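Sorting nexin-21 (Mus musculus, PDB 4YMR) binds membranes enriched in phosphatidylinositol 3-phosphate and phosphatidylinositol 4,5-bisphosphate and may take part in several stages of intracellular trafficking. Local coordinates at residues Gln113-Ala116 with Gln117-Leu121; Ala37-Leu40 with Gln41-Leu44. All blocks are in the same frame, centred on the assembly; numbering follows the deposited sequence.

The two contacts illustrate how neighbouring turns of one helix are tied together in the all-helical PXB/TPR domain of sorting nexin-21, crystallised here in a domain-swapped form. This chain is one piece of a longer protein, whose PX domain mediates binding to phosphatidylinositol 3-phosphate. Contact 2 comes first along the chain, at the C-terminal end of helix 27-43; contact 1 follows on helix 112-122. They lie on opposite sides of the chain's centre, their centres 31 Å apart and their nearest atoms about 20 Å apart. Contact 2 belongs to the part packed by helices 12-24 and 52-66 of its own chain, whereas contact 1 rests on helix 93-106 and also meets the second subunit.

Contact 1. Residues Gln113-Ala116 with Gln117-Leu121; sequences QSEA and QLQAL
The carboxylate of Glu115 and the amide of Gln119 lie side by side one helical turn apart, pointing the same way with their planes only 10° from parallel. They are displaced rather than stacked: over one face of the amide, and off to its nitrogen side, comes the aliphatic CG of Glu115, which stands 3.5 Å from Gln119 NE2. The carboxyl carbon is further away, with Glu115 CD 4.2 Å from the same NE2, so the contact is made by CG and not by a bond between the flat groups. The carboxylate turns instead to Lys111, just before this stretch, which forms a salt bridge with Glu115 OE2; the lysine probably favours the charged form of the acid.

Gln119 places CG beside its own backbone N (chi1 -60°), and this lays the start of the extended chain against the preceding turn, with Gln119 CG 3.5 Å from Glu115 O. That carbonyl also receives the backbone bond from Gln119 N at 2.8 Å. The two earlier bonds of the series are longer, Gln117 N to Gln113 O at 3.3 Å and Leu118 N to Ser114 O at 3.2 Å. The arrangement is the i to i+4 pattern of an alpha helix.

Within the PXB/TPR domain, Ser114 and Gln117 turn to helix 93-106, where both touch Leu97 and Ser114 also makes a weak hydrogen bond to His100; Leu121 meets Leu93 of the same helix. Leu118 packs on Pro131 of a loop, and Ser114 additionally touches Leu81 of the second subunit, so helix 112-122 meets both its own chain and, at Ser114, the partner.

Contact 2. Residues Ala37-Leu40 with Gln41-Leu44; sequences AWQL and QTQL
Gln41 sets CG beside its backbone N (chi1 -59°) and runs extended from there, which carries its amide back along the helix to Ala37. Gln41 NE2 donates to Ala37 O at 3.2 Å, while the backbone Gln41 N reaches the same oxygen at 3.1 Å in the ordinary helical bond. The two donors come from opposite faces of the carbonyl plane: the backbone N-H is tilted moderately from that plane, whereas NE2 stands high above it, with the oxygen close to the plane of the amide.

One turn on, Leu40 and Leu44 cross at their ends, Leu40 CD2 lying 3.9 Å from Leu44 CD1. Leu44 N still bonds to Leu40 O at 3.0 Å, although Leu44 is the first residue to leave helical geometry. Thr42 N bonds to Trp38 O at 3.0 Å, and Thr42 CG2, in the crowded position between N and C, comes near Gln39 O.

At this C-terminal end of helix 27-43 in the all-helical PXB/TPR domain, a buried glutamine both bonds back to its own helix and bridges to the next. Its NE2 is held by Ala37 O and by Thr56 OG1 on helix 52-66, which probably fixes the rotation of the amide; Ala37 O in turn takes two donors.

Contact 1. Residues Gln113-Ala116 with Gln117-Leu121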
loop_
_atom_site.group_PDB
_atom_site.type_symbol
_atom_site.label_atom_id
_atom_site.label_comp_id
_atom_site.label_asym_id
_atom_site.label_seq_id
_atom_site.Cartn_x
_atom_site.Cartn_y
_atom_site.Cartn_z
ATOM N N GLN A 113 -1.473 24.352 -5.526
ATOM C CA GLN A 113 -2.348 23.202 -5.710
ATOM C C GLN A 113 -1.898 22.117 -4.763
ATOM O O GLN A 113 -2.701 21.346 -4.242
ATOM C CB GLN A 113 -2.316 22.705 -7.152
ATOM C CG GLN A 113 -3.646 22.134 -7.627
ATOM C CD GLN A 113 -4.707 23.211 -7.862
ATOM O OE1 GLN A 113 -4.460 24.408 -7.673
ATOM N NE2 GLN A 113 -5.892 22.783 -8.288
ATOM N N SER A 114 -0.594 22.079 -4.548
ATOM C CA SER A 114 0.004 21.176 -3.589
ATOM C C SER A 114 -0.279 21.642 -2.161
ATOM O O SER A 114 -0.439 20.830 -1.249
ATOM C CB SER A 114 1.505 21.094 -3.834
ATOM O OG SER A 114 1.798 19.904 -4.527
ATOM N N GLU A 115 -0.330 22.959 -1.984
ATOM C CA GLU A 115 -0.685 23.565 -0.708
ATOM C C GLU A 115 -2.130 23.254 -0.377
ATOM O O GLU A 115 -2.422 22.622 0.633
ATOM C CB GLU A 115 -0.511 25.077 -0.780
ATOM C CG GLU A 115 0.280 25.677 0.350
ATOM C CD GLU A 115 0.822 27.045 -0.012
ATOM O OE1 GLU A 115 0.052 27.866 -0.560
ATOM O OE2 GLU A 115 2.023 27.290 0.231
ATOM N N ALA A 116 -3.031 23.696 -1.247
ATOM C CA ALA A 116 -4.463 23.552 -1.021
ATOM C C ALA A 116 -4.851 22.115 -0.735
ATOM O O ALA A 116 -5.810 21.861 -0.008
ATOM C CB ALA A 116 -5.246 24.079 -2.209
ATOM N N GLN A 117 -4.094 21.176 -1.291
ATOM C CA GLN A 117 -4.382 19.761 -1.083
ATOM C C GLN A 117 -3.901 19.304 0.286
ATOM O O GLN A 117 -4.549 18.485 0.930
ATOM C CB GLN A 117 -3.757 18.905 -2.185
ATOM C CG GLN A 117 -4.099 17.419 -2.073
ATOM C CD GLN A 117 -3.606 16.602 -3.261
ATOM O OE1 GLN A 117 -3.221 17.153 -4.301
ATOM N NE2 GLN A 117 -3.617 15.281 -3.110
ATOM N N LEU A 118 -2.759 19.834 0.719
ATOM C CA LEU A 118 -2.237 19.562 2.060
ATOM C C LEU A 118 -3.057 20.267 3.157
ATOM O O LEU A 118 -3.075 19.824 4.294
ATOM C CB LEU A 118 -0.748 19.933 2.166
ATOM C CG LEU A 118 -0.031 19.525 3.465
ATOM C CD1 LEU A 118 -0.009 18.010 3.621
ATOM C CD2 LEU A 118 1.378 20.089 3.554
ATOM N N GLN A 119 -3.738 21.358 2.818
ATOM C CA GLN A 119 -4.568 22.053 3.798
ATOM C C GLN A 119 -6.005 21.543 3.799
ATOM O O GLN A 119 -6.865 22.104 4.475
ATOM C CB GLN A 119 -4.570 23.552 3.547
ATOM C CG GLN A 119 -3.214 24.182 3.634
ATOM C CD GLN A 119 -3.222 25.558 3.048
ATOM O OE1 GLN A 119 -4.284 26.086 2.718
ATOM N NE2 GLN A 119 -2.040 26.155 2.898
ATOM N N ALA A 120 -6.265 20.495 3.028
ATOM C CA ALA A 120 -7.575 19.868 3.024
ATOM C C ALA A 120 -7.468 18.545 3.749
ATOM O O ALA A 120 -8.407 18.121 4.425
ATOM C CB ALA A 120 -8.069 19.663 1.605
ATOM N N LEU A 121 -6.313 17.900 3.607
ATOM C CA LEU A 121 -5.975 16.715 4.395
ATOM C C LEU A 121 -5.822 17.082 5.870
ATOM O O LEU A 121 -6.000 16.242 6.756
ATOM C CB LEU A 121 -4.666 16.097 3.896
ATOM C CG LEU A 121 -4.690 14.982 2.856
ATOM C CD1 LEU A 121 -5.409 15.431 1.606
ATOM C CD2 LEU A 121 -3.270 14.566 2.528
#

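Contact 2. Residues Ala37-Leu40 with Gln41-Leu44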
loop_
_atom_site.group_PDB
_atom_site.type_symbol
_atom_site.label_atom_id
_atom_site.label_comp_id
_atom_site.label_asym_id
_atom_site.label_seq_id
_atom_site.Cartn_x
_atom_site.Cartn_y
_atom_site.Cartn_z
ATOM N N ALA A 37 -0.095 -12.064 12.374
ATOM C CA ALA A 37 0.313 -10.909 11.581
ATOM C C ALA A 37 -0.774 -9.832 11.562
ATOM O O ALA A 37 -0.472 -8.646 11.645
ATOM C CB ALA A 37 0.666 -11.328 10.162
ATOM N N TRP A 38 -2.032 -10.247 11.443
ATOM C CA TRP A 38 -3.155 -9.316 11.551
ATOM C C TRP A 38 -3.182 -8.574 12.897
ATOM O O TRP A 38 -3.294 -7.354 12.937
ATOM C CB TRP A 38 -4.496 -10.015 11.313
ATOM C CG TRP A 38 -5.634 -9.062 11.464
ATOM C CD1 TRP A 38 -6.527 -9.004 12.496
ATOM C CD2 TRP A 38 -5.959 -7.973 10.589
ATOM N NE1 TRP A 38 -7.408 -7.973 12.298
ATOM C CE2 TRP A 38 -7.081 -7.319 11.132
ATOM C CE3 TRP A 38 -5.422 -7.492 9.385
ATOM C CZ2 TRP A 38 -7.675 -6.223 10.522
ATOM C CZ3 TRP A 38 -6.013 -6.407 8.777
ATOM C CH2 TRP A 38 -7.121 -5.779 9.348
ATOM N N GLN A 39 -3.086 -9.326 13.988
ATOM C CA GLN A 39 -2.983 -8.776 15.343
ATOM C C GLN A 39 -1.819 -7.782 15.522
ATOM O O GLN A 39 -2.010 -6.697 16.078
ATOM C CB GLN A 39 -2.865 -9.916 16.367
ATOM C CG GLN A 39 -2.488 -9.481 17.785
ATOM C CD GLN A 39 -3.644 -8.848 18.527
ATOM O OE1 GLN A 39 -4.804 -9.061 18.179
ATOM N NE2 GLN A 39 -3.337 -8.065 19.558
ATOM N N LEU A 40 -0.622 -8.164 15.078
ATOM C CA LEU A 40 0.529 -7.260 15.071
ATOM C C LEU A 40 0.176 -5.902 14.448
ATOM O O LEU A 40 0.339 -4.853 15.072
ATOM C CB LEU A 40 1.711 -7.892 14.317
ATOM C CG LEU A 40 2.454 -9.073 14.956
ATOM C CD1 LEU A 40 3.227 -9.858 13.905
ATOM C CD2 LEU A 40 3.398 -8.619 16.072
ATOM N N GLN A 41 -0.323 -5.940 13.218
ATOM C CA GLN A 41 -0.630 -4.733 12.459
ATOM C C GLN A 41 -1.713 -3.862 13.093
ATOM O O GLN A 41 -1.623 -2.637 13.050
ATOM C CB GLN A 41 -1.052 -5.097 11.028
ATOM C CG GLN A 41 -0.011 -5.881 10.242
ATOM C CD GLN A 41 -0.520 -6.294 8.864
ATOM O OE1 GLN A 41 -0.681 -5.462 7.971
ATOM N NE2 GLN A 41 -0.785 -7.584 8.695
ATOM N N THR A 42 -2.723 -4.496 13.689
ATOM C CA THR A 42 -3.929 -3.795 14.142
ATOM C C THR A 42 -3.705 -2.905 15.371
ATOM O O THR A 42 -4.444 -1.945 15.587
ATOM C CB THR A 42 -5.110 -4.776 14.394
ATOM O OG1 THR A 42 -6.317 -4.039 14.615
ATOM C CG2 THR A 42 -4.853 -5.655 15.594
ATOM N N GLN A 43 -2.683 -3.208 16.164
ATOM C CA GLN A 43 -2.361 -2.390 17.332
ATOM C C GLN A 43 -1.080 -1.624 17.074
ATOM O O GLN A 43 -1.038 -0.402 17.179
ATOM C CB GLN A 43 -2.186 -3.266 18.578
ATOM C CG GLN A 43 -3.205 -3.022 19.687
ATOM C CD GLN A 43 -4.184 -4.177 19.836
ATOM O OE1 GLN A 43 -4.541 -4.832 18.854
ATOM N NE2 GLN A 43 -4.613 -4.439 21.069
ATOM N N LEU A 44 -0.041 -2.373 16.725
ATOM C CA LEU A 44 1.299 -1.836 16.538
ATOM C C LEU A 44 1.478 -1.259 15.129
ATOM O O LEU A 44 2.277 -1.750 14.329
ATOM C CB LEU A 44 2.324 -2.935 16.823
ATOM C CG LEU A 44 1.929 -3.820 18.016
ATOM C CD1 LEU A 44 2.307 -5.288 17.810
ATOM C CD2 LEU A 44 2.524 -3.296 19.324
#